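Local coordinates for protein DTDP-4-dehydrorhamnose reductase, rfbD ortholog (Clostridium acetobutylicum, PDB 1VL0) that probably catalyses the NAD(P)H-dependent reduction of dTDP-6-deoxy-L-lyxo-4-hexulose to dTDP-L-rhamnose, the last step of dTDP-L-rhamnose biosynthesis, at residues A[113-118]-A[131-137]; A[86-91]-A[139-144]; A[162-166]-A[282-286]. One frame throughout, in Å; residues are numbered along the deposited sequence.

Contact 1. Residues A[113-118]-A[131-137]; sequences TDYVFD and VNPQSAY. With NAI (1,4-dihydronicotinamide adenine dinucleotide), chain D.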
loop_
_atom_site.group_PDB
_atom_site.type_symbol
_atom_site.label_atom_id
_atom_site.label_comp_id
_atom_site.label_asym_id
_atom_site.label_seq_id
_atom_site.Cartn_x
_atom_site.Cartn_y
_atom_site.Cartn_z
ATOM N N THR A 113 17.134 -4.512 0.828
ATOM C CA THR A 113 17.939 -5.503 0.128
ATOM C C THR A 113 17.453 -5.823 -1.281
ATOM O O THR A 113 16.269 -5.793 -1.591
ATOM C CB THR A 113 18.050 -6.798 1.003
ATOM O OG1 THR A 113 18.827 -7.815 0.333
ATOM C CG2 THR A 113 16.701 -7.440 1.247
ATOM N N ASP A 114 18.407 -6.138 -2.137
ATOM C CA ASP A 114 18.159 -6.772 -3.450
ATOM C C ASP A 114 17.514 -8.147 -3.371
ATOM O O ASP A 114 16.958 -8.614 -4.333
ATOM C CB ASP A 114 19.511 -6.891 -4.223
ATOM C CG ASP A 114 20.532 -7.833 -3.534
ATOM O OD1 ASP A 114 20.801 -7.671 -2.324
ATOM O OD2 ASP A 114 21.118 -8.764 -4.136
ATOM N N TYR A 115 17.540 -8.790 -2.212
ATOM C CA TYR A 115 16.848 -10.086 -2.052
ATOM C C TYR A 115 15.313 -9.977 -2.058
ATOM O O TYR A 115 14.623 -10.977 -1.948
ATOM C CB TYR A 115 17.279 -10.781 -0.745
ATOM C CG TYR A 115 18.567 -11.598 -0.858
ATOM C CD1 TYR A 115 19.777 -10.978 -1.054
ATOM C CD2 TYR A 115 18.548 -12.978 -0.762
ATOM C CE1 TYR A 115 20.936 -11.703 -1.159
ATOM C CE2 TYR A 115 19.687 -13.705 -0.860
ATOM C CZ TYR A 115 20.892 -13.053 -1.057
ATOM O OH TYR A 115 22.063 -13.772 -1.172
ATOM N N VAL A 116 14.761 -8.766 -2.168
ATOM C CA VAL A 116 13.310 -8.636 -2.396
ATOM C C VAL A 116 12.917 -9.070 -3.799
ATOM O O VAL A 116 11.750 -9.273 -4.059
ATOM C CB VAL A 116 12.760 -7.228 -2.102
ATOM C CG1 VAL A 116 13.075 -6.827 -0.626
ATOM C CG2 VAL A 116 13.287 -6.187 -3.051
ATOM N N PHE A 117 13.885 -9.190 -4.693
ATOM C CA PHE A 117 13.653 -9.623 -6.079
ATOM C C PHE A 117 13.991 -11.105 -6.227
ATOM O O PHE A 117 14.631 -11.665 -5.346
ATOM C CB PHE A 117 14.480 -8.762 -7.007
ATOM C CG PHE A 117 14.115 -7.306 -6.935
ATOM C CD1 PHE A 117 12.894 -6.858 -7.424
ATOM C CD2 PHE A 117 14.979 -6.378 -6.381
ATOM C CE1 PHE A 117 12.575 -5.513 -7.399
ATOM C CE2 PHE A 117 14.644 -5.033 -6.325
ATOM C CZ PHE A 117 13.427 -4.604 -6.798
ATOM N N ASP A 118 13.488 -11.748 -7.274
ATOM C CA ASP A 118 13.655 -13.202 -7.430
ATOM C C ASP A 118 14.949 -13.639 -8.139
ATOM O O ASP A 118 15.268 -14.803 -8.163
ATOM C CB ASP A 118 12.435 -13.858 -8.112
ATOM C CG ASP A 118 12.143 -13.318 -9.507
ATOM O OD1 ASP A 118 13.018 -12.689 -10.146
ATOM O OD2 ASP A 118 11.023 -13.475 -10.027
ATOM N N VAL A 131 8.578 -7.019 -6.900
ATOM C CA VAL A 131 9.269 -7.798 -5.898
ATOM C C VAL A 131 8.730 -9.209 -5.918
ATOM O O VAL A 131 7.596 -9.435 -6.359
ATOM C CB VAL A 131 9.114 -7.155 -4.495
ATOM C CG1 VAL A 131 9.698 -5.766 -4.509
ATOM C CG2 VAL A 131 7.625 -7.146 -4.078
ATOM N N ASN A 132 9.548 -10.166 -5.514
ATOM C CA ASN A 132 9.177 -11.587 -5.529
ATOM C C ASN A 132 10.217 -12.432 -4.748
ATOM O O ASN A 132 10.857 -13.339 -5.294
ATOM C CB ASN A 132 9.038 -12.108 -6.952
ATOM C CG ASN A 132 8.475 -13.511 -6.996
ATOM O OD1 ASN A 132 7.723 -13.881 -6.119
ATOM N ND2 ASN A 132 8.843 -14.297 -8.014
ATOM N N PRO A 133 10.369 -12.149 -3.448
ATOM C CA PRO A 133 11.421 -12.762 -2.652
ATOM C C PRO A 133 11.277 -14.272 -2.625
ATOM O O PRO A 133 10.171 -14.761 -2.463
ATOM C CB PRO A 133 11.210 -12.165 -1.256
ATOM C CG PRO A 133 9.836 -11.706 -1.248
ATOM C CD PRO A 133 9.516 -11.274 -2.650
ATOM N N GLN A 134 12.403 -14.971 -2.755
ATOM C CA GLN A 134 12.457 -16.417 -2.748
ATOM C C GLN A 134 13.206 -16.935 -1.534
ATOM O O GLN A 134 13.486 -18.104 -1.442
ATOM C CB GLN A 134 13.183 -16.908 -3.999
ATOM C CG GLN A 134 12.602 -16.431 -5.307
ATOM C CD GLN A 134 11.201 -16.956 -5.527
ATOM O OE1 GLN A 134 10.945 -18.159 -5.421
ATOM N NE2 GLN A 134 10.273 -16.037 -5.809
ATOM N N SER A 135 13.519 -16.064 -0.594
ATOM C CA SER A 135 14.216 -16.464 0.614
ATOM C C SER A 135 13.498 -15.920 1.846
ATOM O O SER A 135 12.759 -14.935 1.736
ATOM C CB SER A 135 15.647 -15.938 0.550
ATOM O OG SER A 135 15.718 -14.524 0.589
ATOM N N ALA A 136 13.731 -16.532 3.007
ATOM C CA ALA A 136 13.261 -15.940 4.306
ATOM C C ALA A 136 13.827 -14.551 4.567
ATOM O O ALA A 136 13.152 -13.643 5.044
ATOM C CB ALA A 136 13.608 -16.846 5.457
ATOM N N TYR A 137 15.111 -14.394 4.308
ATOM C CA TYR A 137 15.722 -13.099 4.451
ATOM C C TYR A 137 14.984 -12.080 3.590
ATOM O O TYR A 137 14.578 -11.032 4.064
ATOM C CB TYR A 137 17.190 -13.171 4.054
ATOM C CG TYR A 137 17.881 -11.829 4.077
ATOM C CD1 TYR A 137 18.020 -11.120 5.269
ATOM C CD2 TYR A 137 18.371 -11.262 2.918
ATOM C CE1 TYR A 137 18.638 -9.895 5.280
ATOM C CE2 TYR A 137 19.003 -10.016 2.913
ATOM C CZ TYR A 137 19.129 -9.337 4.064
ATOM O OH TYR A 137 19.764 -8.110 4.038
HETATM P PA NAI D . 25.696 -5.536 10.141
HETATM O O1A NAI D . 25.360 -6.999 10.231
HETATM O O2A NAI D . 27.161 -5.254 9.917
HETATM O O5B NAI D . 25.068 -4.841 11.444
HETATM C C5B NAI D . 23.705 -5.089 11.727
HETATM C C4B NAI D . 23.378 -4.743 13.174
HETATM O O4B NAI D . 22.134 -5.338 13.538
HETATM C C3B NAI D . 24.361 -5.269 14.217
HETATM O O3B NAI D . 25.046 -4.198 14.838
HETATM C C2B NAI D . 23.441 -6.023 15.189
HETATM O O2B NAI D . 23.896 -6.086 16.534
HETATM C C1B NAI D . 22.138 -5.254 14.950
HETATM N N9A NAI D . 20.903 -5.748 15.586
HETATM C C8A NAI D . 20.470 -7.044 15.571
HETATM N N7A NAI D . 19.325 -7.117 16.278
HETATM C C5A NAI D . 19.010 -5.898 16.775
HETATM C C6A NAI D . 17.945 -5.456 17.563
HETATM N N6A NAI D . 17.011 -6.293 17.985
HETATM N N1A NAI D . 17.878 -4.128 17.918
HETATM C C2A NAI D . 18.865 -3.238 17.480
HETATM N N3A NAI D . 19.929 -3.675 16.731
HETATM C C4A NAI D . 20.005 -5.000 16.356
HETATM O O3 NAI D . 24.770 -4.886 9.004
HETATM P PN NAI D . 25.254 -4.146 7.648
HETATM O O1N NAI D . 25.528 -2.718 7.900
HETATM O O2N NAI D . 26.140 -5.072 6.908
HETATM O O5D NAI D . 23.809 -4.048 6.925
HETATM C C5D NAI D . 23.101 -2.816 6.981
HETATM C C4D NAI D . 21.802 -2.954 6.232
HETATM O O4D NAI D . 22.023 -3.324 4.854
HETATM C C3D NAI D . 20.881 -4.006 6.846
HETATM O O3D NAI D . 19.642 -3.366 6.973
HETATM C C2D NAI D . 20.839 -5.153 5.836
HETATM O O2D NAI D . 19.633 -5.904 5.739
HETATM C C1D NAI D . 21.122 -4.386 4.539
HETATM N N1N NAI D . 21.751 -5.198 3.499
HETATM C C2N NAI D . 23.067 -5.572 3.653
HETATM C C3N NAI D . 23.657 -6.324 2.638
HETATM C C7N NAI D . 24.945 -7.049 2.892
HETATM O O7N NAI D . 25.645 -7.527 1.774
HETATM N N7N NAI D . 25.394 -7.223 4.141
HETATM C C4N NAI D . 22.915 -6.672 1.501
HETATM C C5N NAI D . 21.582 -6.286 1.361
HETATM C C6N NAI D . 21.026 -5.541 2.396
HETATM O O HOH W 1 14.967 -13.665 -1.951
#
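Tyr137 packs against Thr113 and Tyr115 at the buried end of this contact. It turns an edge to the face of Tyr115, a T-shaped pair with planes at 76°. CD2 of Tyr137 lies 3.8 Å from CG of Tyr115. CE2 of Tyr137 also reaches OG1 of Thr113, at 3.4 Å. With its CG anti to the backbone N (chi1 176°), Tyr137 extends toward the cofactor, and its OH shares a 2.8 Å hydrogen bond with O2D of NAI. Thr113 OG1 accepts from Tyr115 N in an ST turn and sits 3.3 Å from NAI C5N. Thr113, Tyr137 and Lys141 match the Ser/Thr-Tyr-Lys set of extended short-chain dehydrogenases, with Tyr137 and Lys141 as its YxxxK motif. Further out, Asn132 N donates to Val116 O at 2.8 Å, and CG1 of Val131 touches CG2 of Val116 and the Phe117 ring. A water bridges Tyr115 O, Gln134 N and Ser135 OG; that hydroxyl caps Gly138 N. The outer side is looser and more polar. Asn132 ND2 meets Asp118 OD2 on its anti side at 3.1 Å, with the amide and carboxylate planes 72° apart. Asp118 OD1 takes Glu120 N. Exposed Gln134 folds back, and its NE2 donates to Asn132 O.

Contact 2. Residues A[86-91]-A[139-144]; sequences AYKINA and KTKLEG. With NAI (1,4-dihydronicotinamide adenine dinucleotide), chain D.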
loop_
_atom_site.group_PDB
_atom_site.type_symbol
_atom_site.label_atom_id
_atom_site.label_comp_id
_atom_site.label_asym_id
_atom_site.label_seq_id
_atom_site.Cartn_x
_atom_site.Cartn_y
_atom_site.Cartn_z
ATOM N N ALA A 86 13.949 -13.871 12.266
ATOM C CA ALA A 86 14.083 -12.991 11.105
ATOM C C ALA A 86 12.905 -12.013 10.993
ATOM O O ALA A 86 13.090 -10.853 10.679
ATOM C CB ALA A 86 14.190 -13.825 9.840
ATOM N N TYR A 87 11.691 -12.493 11.230
ATOM C CA TYR A 87 10.500 -11.650 11.169
ATOM C C TYR A 87 10.576 -10.580 12.254
ATOM O O TYR A 87 10.366 -9.407 11.977
ATOM C CB TYR A 87 9.195 -12.478 11.290
ATOM C CG TYR A 87 8.594 -12.803 9.952
ATOM C CD1 TYR A 87 8.175 -11.775 9.091
ATOM C CD2 TYR A 87 8.426 -14.096 9.536
ATOM C CE1 TYR A 87 7.608 -12.029 7.868
ATOM C CE2 TYR A 87 7.862 -14.356 8.303
ATOM C CZ TYR A 87 7.470 -13.323 7.466
ATOM O OH TYR A 87 6.923 -13.593 6.228
ATOM N N LYS A 88 10.998 -10.977 13.460
ATOM C CA LYS A 88 11.073 -10.032 14.562
ATOM C C LYS A 88 12.045 -8.908 14.266
ATOM O O LYS A 88 11.723 -7.739 14.484
ATOM C CB LYS A 88 11.503 -10.711 15.871
ATOM C CG LYS A 88 10.477 -11.617 16.475
ATOM C CD LYS A 88 11.002 -12.142 17.838
ATOM C CE LYS A 88 10.028 -13.161 18.429
ATOM N NZ LYS A 88 10.425 -13.712 19.750
ATOM N N ILE A 89 13.239 -9.263 13.777
ATOM C CA ILE A 89 14.261 -8.265 13.545
ATOM C C ILE A 89 14.043 -7.537 12.226
ATOM O O ILE A 89 14.217 -6.341 12.145
ATOM C CB ILE A 89 15.677 -8.901 13.584
ATOM C CG1 ILE A 89 15.925 -9.555 14.962
ATOM C CG2 ILE A 89 16.765 -7.806 13.336
ATOM C CD1 ILE A 89 17.336 -10.201 15.135
ATOM N N ASN A 90 13.731 -8.282 11.172
ATOM C CA ASN A 90 13.692 -7.706 9.828
ATOM C C ASN A 90 12.365 -7.027 9.475
ATOM O O ASN A 90 12.355 -6.188 8.580
ATOM C CB ASN A 90 14.039 -8.762 8.769
ATOM C CG ASN A 90 15.494 -9.157 8.803
ATOM O OD1 ASN A 90 16.324 -8.448 9.356
ATOM N ND2 ASN A 90 15.819 -10.304 8.215
ATOM N N ALA A 91 11.267 -7.385 10.167
ATOM C CA ALA A 91 9.947 -6.813 9.885
ATOM C C ALA A 91 9.327 -6.068 11.045
ATOM O O ALA A 91 8.906 -4.937 10.867
ATOM C CB ALA A 91 9.033 -7.839 9.420
ATOM N N LYS A 139 11.975 -12.182 2.203
ATOM C CA LYS A 139 10.558 -12.071 2.528
ATOM C C LYS A 139 10.363 -11.210 3.769
ATOM O O LYS A 139 9.506 -10.351 3.799
ATOM C CB LYS A 139 9.965 -13.472 2.735
ATOM C CG LYS A 139 8.572 -13.495 3.393
ATOM C CD LYS A 139 7.481 -12.717 2.588
ATOM C CE LYS A 139 6.089 -12.898 3.236
ATOM N NZ LYS A 139 4.964 -12.319 2.401
ATOM N N THR A 140 11.176 -11.456 4.781
ATOM C CA THR A 140 11.109 -10.679 6.049
ATOM C C THR A 140 11.552 -9.233 5.901
ATOM O O THR A 140 10.976 -8.355 6.508
ATOM C CB THR A 140 11.939 -11.351 7.163
ATOM O OG1 THR A 140 13.343 -11.432 6.801
ATOM C CG2 THR A 140 11.439 -12.788 7.420
ATOM N N LYS A 141 12.586 -8.985 5.105
ATOM C CA LYS A 141 12.998 -7.614 4.807
ATOM C C LYS A 141 11.903 -6.913 4.007
ATOM O O LYS A 141 11.626 -5.767 4.232
ATOM C CB LYS A 141 14.303 -7.569 4.005
ATOM C CG LYS A 141 15.538 -8.063 4.724
ATOM C CD LYS A 141 15.974 -7.060 5.828
ATOM C CE LYS A 141 16.468 -5.723 5.260
ATOM N NZ LYS A 141 16.884 -4.810 6.365
ATOM N N LEU A 142 11.274 -7.598 3.068
ATOM C CA LEU A 142 10.162 -6.984 2.312
ATOM C C LEU A 142 8.987 -6.562 3.199
ATOM O O LEU A 142 8.429 -5.493 3.045
ATOM C CB LEU A 142 9.647 -7.910 1.229
ATOM C CG LEU A 142 8.475 -7.350 0.414
ATOM C CD1 LEU A 142 8.849 -6.188 -0.426
ATOM C CD2 LEU A 142 7.908 -8.443 -0.477
ATOM N N GLU A 143 8.608 -7.425 4.114
ATOM C CA GLU A 143 7.530 -7.109 5.014
ATOM C C GLU A 143 7.909 -5.919 5.889
ATOM O O GLU A 143 7.056 -5.095 6.215
ATOM C CB GLU A 143 7.133 -8.340 5.848
ATOM C CG GLU A 143 6.507 -9.441 4.993
ATOM C CD GLU A 143 5.212 -9.033 4.301
ATOM O OE1 GLU A 143 4.516 -8.056 4.772
ATOM O OE2 GLU A 143 4.871 -9.725 3.307
ATOM N N GLY A 144 9.179 -5.824 6.225
ATOM C CA GLY A 144 9.711 -4.630 6.931
ATOM C C GLY A 144 9.440 -3.388 6.111
ATOM O O GLY A 144 8.947 -2.433 6.611
HETATM P PA NAI D . 25.696 -5.536 10.141
HETATM O O1A NAI D . 25.360 -6.999 10.231
HETATM O O2A NAI D . 27.161 -5.254 9.917
HETATM O O5B NAI D . 25.068 -4.841 11.444
HETATM C C5B NAI D . 23.705 -5.089 11.727
HETATM C C4B NAI D . 23.378 -4.743 13.174
HETATM O O4B NAI D . 22.134 -5.338 13.538
HETATM C C3B NAI D . 24.361 -5.269 14.217
HETATM O O3B NAI D . 25.046 -4.198 14.838
HETATM C C2B NAI D . 23.441 -6.023 15.189
HETATM O O2B NAI D . 23.896 -6.086 16.534
HETATM C C1B NAI D . 22.138 -5.254 14.950
HETATM N N9A NAI D . 20.903 -5.748 15.586
HETATM C C8A NAI D . 20.470 -7.044 15.571
HETATM N N7A NAI D . 19.325 -7.117 16.278
HETATM C C5A NAI D . 19.010 -5.898 16.775
HETATM C C6A NAI D . 17.945 -5.456 17.563
HETATM N N6A NAI D . 17.011 -6.293 17.985
HETATM N N1A NAI D . 17.878 -4.128 17.918
HETATM C C2A NAI D . 18.865 -3.238 17.480
HETATM N N3A NAI D . 19.929 -3.675 16.731
HETATM C C4A NAI D . 20.005 -5.000 16.356
HETATM O O3 NAI D . 24.770 -4.886 9.004
HETATM P PN NAI D . 25.254 -4.146 7.648
HETATM O O1N NAI D . 25.528 -2.718 7.900
HETATM O O2N NAI D . 26.140 -5.072 6.908
HETATM O O5D NAI D . 23.809 -4.048 6.925
HETATM C C5D NAI D . 23.101 -2.816 6.981
HETATM C C4D NAI D . 21.802 -2.954 6.232
HETATM O O4D NAI D . 22.023 -3.324 4.854
HETATM C C3D NAI D . 20.881 -4.006 6.846
HETATM O O3D NAI D . 19.642 -3.366 6.973
HETATM C C2D NAI D . 20.839 -5.153 5.836
HETATM O O2D NAI D . 19.633 -5.904 5.739
HETATM C C1D NAI D . 21.122 -4.386 4.539
HETATM N N1N NAI D . 21.751 -5.198 3.499
HETATM C C2N NAI D . 23.067 -5.572 3.653
HETATM C C3N NAI D . 23.657 -6.324 2.638
HETATM C C7N NAI D . 24.945 -7.049 2.892
HETATM O O7N NAI D . 25.645 -7.527 1.774
HETATM N N7N NAI D . 25.394 -7.223 4.141
HETATM C C4N NAI D . 22.915 -6.672 1.501
HETATM C C5N NAI D . 21.582 -6.286 1.361
HETATM C C6N NAI D . 21.026 -5.541 2.396
HETATM O O HOH W 2 15.033 -4.802 8.261
#
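Thr140 and Tyr87 make the main apolar contact between these two helices. The methyl CG2 of Thr140 sits over the centre of the Tyr87 ring, 3.7 Å from the centroid and 5° off the ring normal, a CH-pi contact. The same methyl touches Ala86 CB. Glu143 CG meets the ring at its edge, and Lys139 passes the phenol end, its CE 3.2 Å from Tyr87 OH.

Backbone packing is close where glycine allows it. CA of Ala91 and CA of Gly144 are 3.7 Å apart. Gly144 CA also makes a CA-H...O contact with Asn90 O.

The polar bonds lie on the cofactor side. Asn90 ND2 donates to Thr140 OG1 at 3.1 Å, with the hydroxyl in the amide plane. Thr140 OG1 is also bonded to Ala136 O, and Asn90 OD1 takes His73 N, so both ends of the Asn90 amide are held. Lys141 bends at chi2 and chi3, which lays CD against the amide carbon of Asn90 and carries NZ to the ribose. NZ donates to O2D of NAI at 3.0 Å and to O3D at 3.2 Å. It also bonds Ile111 O and a water that donates to Asn90 O.

One salt bridge lies at the Tyr87 end of the contact. Lys139 NZ bridges to Glu143 OE2 within its own helix and donates to Phe128 O of a second subunit, whose Phe128 ring stacks on Tyr87.

The helix axes approach to 7.8 Å and cross at -42°. Two helices flanking the Rossmann-fold sheet, one bearing the lysine of the YxxxK motif, are characteristic of short-chain dehydrogenases.

Contact 3. Residues A[162-166]-A[282-286]; sequences WLYGD and SLKEY. With NAI (1,4-dihydronicotinamide adenine dinucleotide), chain D.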
loop_
_atom_site.group_PDB
_atom_site.type_symbol
_atom_site.label_atom_id
_atom_site.label_comp_id
_atom_site.label_asym_id
_atom_site.label_seq_id
_atom_site.Cartn_x
_atom_site.Cartn_y
_atom_site.Cartn_z
ATOM N N TRP A 162 25.525 -6.527 -1.570
ATOM C CA TRP A 162 26.956 -6.869 -1.677
ATOM C C TRP A 162 27.755 -5.840 -0.904
ATOM O O TRP A 162 28.713 -5.249 -1.406
ATOM C CB TRP A 162 27.380 -6.885 -3.130
ATOM C CG TRP A 162 26.800 -7.974 -3.941
ATOM C CD1 TRP A 162 25.584 -8.612 -3.771
ATOM C CD2 TRP A 162 27.379 -8.550 -5.113
ATOM N NE1 TRP A 162 25.393 -9.545 -4.765
ATOM C CE2 TRP A 162 26.489 -9.552 -5.582
ATOM C CE3 TRP A 162 28.589 -8.373 -5.778
ATOM C CZ2 TRP A 162 26.774 -10.343 -6.685
ATOM C CZ3 TRP A 162 28.851 -9.125 -6.857
ATOM C CH2 TRP A 162 27.954 -10.115 -7.312
ATOM N N LEU A 163 27.372 -5.637 0.341
ATOM C CA LEU A 163 27.850 -4.483 1.089
ATOM C C LEU A 163 29.107 -4.760 1.932
ATOM O O LEU A 163 29.174 -5.740 2.686
ATOM C CB LEU A 163 26.740 -3.992 2.022
ATOM C CG LEU A 163 26.989 -2.687 2.734
ATOM C CD1 LEU A 163 27.013 -1.541 1.763
ATOM C CD2 LEU A 163 25.933 -2.479 3.826
ATOM N N TYR A 164 30.092 -3.868 1.835
ATOM C CA TYR A 164 31.324 -4.029 2.597
ATOM C C TYR A 164 31.658 -2.728 3.291
ATOM O O TYR A 164 31.353 -1.644 2.826
ATOM C CB TYR A 164 32.513 -4.534 1.720
ATOM C CG TYR A 164 32.863 -3.595 0.570
ATOM C CD1 TYR A 164 33.718 -2.542 0.765
ATOM C CD2 TYR A 164 32.327 -3.776 -0.677
ATOM C CE1 TYR A 164 34.031 -1.683 -0.257
ATOM C CE2 TYR A 164 32.623 -2.932 -1.696
ATOM C CZ TYR A 164 33.506 -1.907 -1.491
ATOM O OH TYR A 164 33.769 -1.018 -2.484
ATOM N N GLY A 165 32.310 -2.871 4.421
ATOM C CA GLY A 165 32.740 -1.733 5.234
ATOM C C GLY A 165 33.394 -2.243 6.510
ATOM O O GLY A 165 34.070 -3.281 6.514
ATOM N N ASP A 166 33.175 -1.502 7.586
ATOM C CA ASP A 166 33.788 -1.744 8.862
ATOM C C ASP A 166 33.072 -2.905 9.633
ATOM O O ASP A 166 32.307 -2.705 10.582
ATOM C CB ASP A 166 33.789 -0.446 9.659
ATOM C CG ASP A 166 34.689 -0.510 10.899
ATOM O OD1 ASP A 166 35.341 -1.552 11.115
ATOM O OD2 ASP A 166 34.825 0.469 11.660
ATOM N N SER A 282 35.462 2.534 -5.484
ATOM C CA SER A 282 35.069 2.402 -4.131
ATOM C C SER A 282 35.875 1.315 -3.438
ATOM O O SER A 282 36.289 1.448 -2.280
ATOM C CB SER A 282 33.572 2.077 -4.063
ATOM O OG SER A 282 32.815 3.198 -4.453
ATOM N N LEU A 283 36.067 0.221 -4.151
ATOM C CA LEU A 283 36.733 -0.949 -3.617
ATOM C C LEU A 283 38.220 -0.633 -3.372
ATOM O O LEU A 283 38.761 -0.891 -2.247
ATOM C CB LEU A 283 36.551 -2.126 -4.583
ATOM C CG LEU A 283 37.284 -3.374 -4.096
ATOM C CD1 LEU A 283 36.851 -3.826 -2.635
ATOM C CD2 LEU A 283 37.190 -4.477 -5.091
ATOM N N LYS A 284 38.859 0.016 -4.340
ATOM C CA LYS A 284 40.256 0.438 -4.151
ATOM C C LYS A 284 40.410 1.331 -2.927
ATOM O O LYS A 284 41.371 1.170 -2.150
ATOM C CB LYS A 284 40.829 1.143 -5.373
ATOM C CG LYS A 284 42.329 1.410 -5.227
ATOM C CD LYS A 284 43.044 1.813 -6.494
ATOM C CE LYS A 284 44.574 1.777 -6.284
ATOM N NZ LYS A 284 45.038 2.586 -5.068
ATOM N N GLU A 285 39.495 2.274 -2.732
ATOM C CA GLU A 285 39.572 3.189 -1.568
ATOM C C GLU A 285 39.500 2.362 -0.267
ATOM O O GLU A 285 40.161 2.632 0.736
ATOM C CB GLU A 285 38.461 4.219 -1.669
ATOM C CG GLU A 285 38.296 5.157 -0.493
ATOM C CD GLU A 285 36.963 5.927 -0.502
ATOM O OE1 GLU A 285 35.879 5.298 -0.345
ATOM O OE2 GLU A 285 36.984 7.184 -0.624
ATOM N N TYR A 286 38.689 1.330 -0.288
ATOM C CA TYR A 286 38.477 0.494 0.879
ATOM C C TYR A 286 39.691 -0.358 1.192
ATOM O O TYR A 286 40.133 -0.413 2.359
ATOM C CB TYR A 286 37.236 -0.386 0.705
ATOM C CG TYR A 286 36.969 -1.316 1.876
ATOM C CD1 TYR A 286 36.548 -0.821 3.095
ATOM C CD2 TYR A 286 37.111 -2.663 1.738
ATOM C CE1 TYR A 286 36.304 -1.663 4.159
ATOM C CE2 TYR A 286 36.861 -3.527 2.780
ATOM C CZ TYR A 286 36.459 -3.028 3.988
ATOM O OH TYR A 286 36.227 -3.906 5.002
HETATM P PA NAI D . 25.696 -5.536 10.141
HETATM O O1A NAI D . 25.360 -6.999 10.231
HETATM O O2A NAI D . 27.161 -5.254 9.917
HETATM O O5B NAI D . 25.068 -4.841 11.444
HETATM C C5B NAI D . 23.705 -5.089 11.727
HETATM C C4B NAI D . 23.378 -4.743 13.174
HETATM O O4B NAI D . 22.134 -5.338 13.538
HETATM C C3B NAI D . 24.361 -5.269 14.217
HETATM O O3B NAI D . 25.046 -4.198 14.838
HETATM C C2B NAI D . 23.441 -6.023 15.189
HETATM O O2B NAI D . 23.896 -6.086 16.534
HETATM C C1B NAI D . 22.138 -5.254 14.950
HETATM N N9A NAI D . 20.903 -5.748 15.586
HETATM C C8A NAI D . 20.470 -7.044 15.571
HETATM N N7A NAI D . 19.325 -7.117 16.278
HETATM C C5A NAI D . 19.010 -5.898 16.775
HETATM C C6A NAI D . 17.945 -5.456 17.563
HETATM N N6A NAI D . 17.011 -6.293 17.985
HETATM N N1A NAI D . 17.878 -4.128 17.918
HETATM C C2A NAI D . 18.865 -3.238 17.480
HETATM N N3A NAI D . 19.929 -3.675 16.731
HETATM C C4A NAI D . 20.005 -5.000 16.356
HETATM O O3 NAI D . 24.770 -4.886 9.004
HETATM P PN NAI D . 25.254 -4.146 7.648
HETATM O O1N NAI D . 25.528 -2.718 7.900
HETATM O O2N NAI D . 26.140 -5.072 6.908
HETATM O O5D NAI D . 23.809 -4.048 6.925
HETATM C C5D NAI D . 23.101 -2.816 6.981
HETATM C C4D NAI D . 21.802 -2.954 6.232
HETATM O O4D NAI D . 22.023 -3.324 4.854
HETATM C C3D NAI D . 20.881 -4.006 6.846
HETATM O O3D NAI D . 19.642 -3.366 6.973
HETATM C C2D NAI D . 20.839 -5.153 5.836
HETATM O O2D NAI D . 19.633 -5.904 5.739
HETATM C C1D NAI D . 21.122 -4.386 4.539
HETATM N N1N NAI D . 21.751 -5.198 3.499
HETATM C C2N NAI D . 23.067 -5.572 3.653
HETATM C C3N NAI D . 23.657 -6.324 2.638
HETATM C C7N NAI D . 24.945 -7.049 2.892
HETATM O O7N NAI D . 25.645 -7.527 1.774
HETATM N N7N NAI D . 25.394 -7.223 4.141
HETATM C C4N NAI D . 22.915 -6.672 1.501
HETATM C C5N NAI D . 21.582 -6.286 1.361
HETATM C C6N NAI D . 21.026 -5.541 2.396
#
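This is a buried aromatic contact between Tyr164 and Tyr286. It joins the C-terminal end of strand 155-164, in the main sheet, to helix 279-290 near the end of the chain. The two side chains run alongside each other, pointing opposite ways. Their ring planes are inclined at 52°, and the centroids are 4.9 Å apart. CD1 of Tyr164 stands over one face of Tyr286, displaced toward the rim and 3.5 Å from CD2 of Tyr286. CE1 of Tyr164 packs on Tyr286 CB. Tyr164 has its CG between the backbone N and the carbonyl carbon (chi1 60°), and this points the ring at the helix. Its OH reaches the helix backbone at Ser282 and Leu283. It lies 3.1 Å from Leu283 N, but the angle is too poor for a hydrogen bond. Leu283 crosses Tyr164 at about a right angle and lays CD1 over a ring face. Val171 of helix 170-180 packs against Tyr164, Leu283 and Tyr286.

One hydrogen bond crosses the contact. Tyr286 OH donates to Gly165 O at 2.7 Å, from 40° above the carbonyl plane. The same hydroxyl is bonded to Asn169 ND2.

The other side of the strand faces the cofactor. Leu163 N donates to the carboxamide oxygen O7N of NAI at 2.9 Å, nearly straight. Gln23, another NADH-binding residue, bonds Leu163 O. Ring packing holds the two tyrosines together, and the Tyr286 OH bond fixes the backbone two residues past Leu163. The helix thus probably helps to set the strand end that presents Leu163 N to the carboxamide.

Contacts 1 and 2 touch each other and share helix 136-151, with contact 1 nested in the chain loop that contact 2 closes. Contact 3 comes later in the sequence, on the opposite side of the chain's centre, about 23 and 25 Å from them between centres. Contacts 2 and 3 are buried. Contact 1 is only partly so, and its polar outer side reaches solvent. Contact 2 alone meets a second subunit. All three touch NAI. Contacts 1 and 2 hold the nicotinamide ribose through side chains, whereas contact 3 holds the carboxamide through a backbone amide. Contacts 1 and 2 mix ring packing with polar side-chain bonds; contact 3, between sheet and C-terminal helix, is mostly rings with one phenol-to-backbone bond.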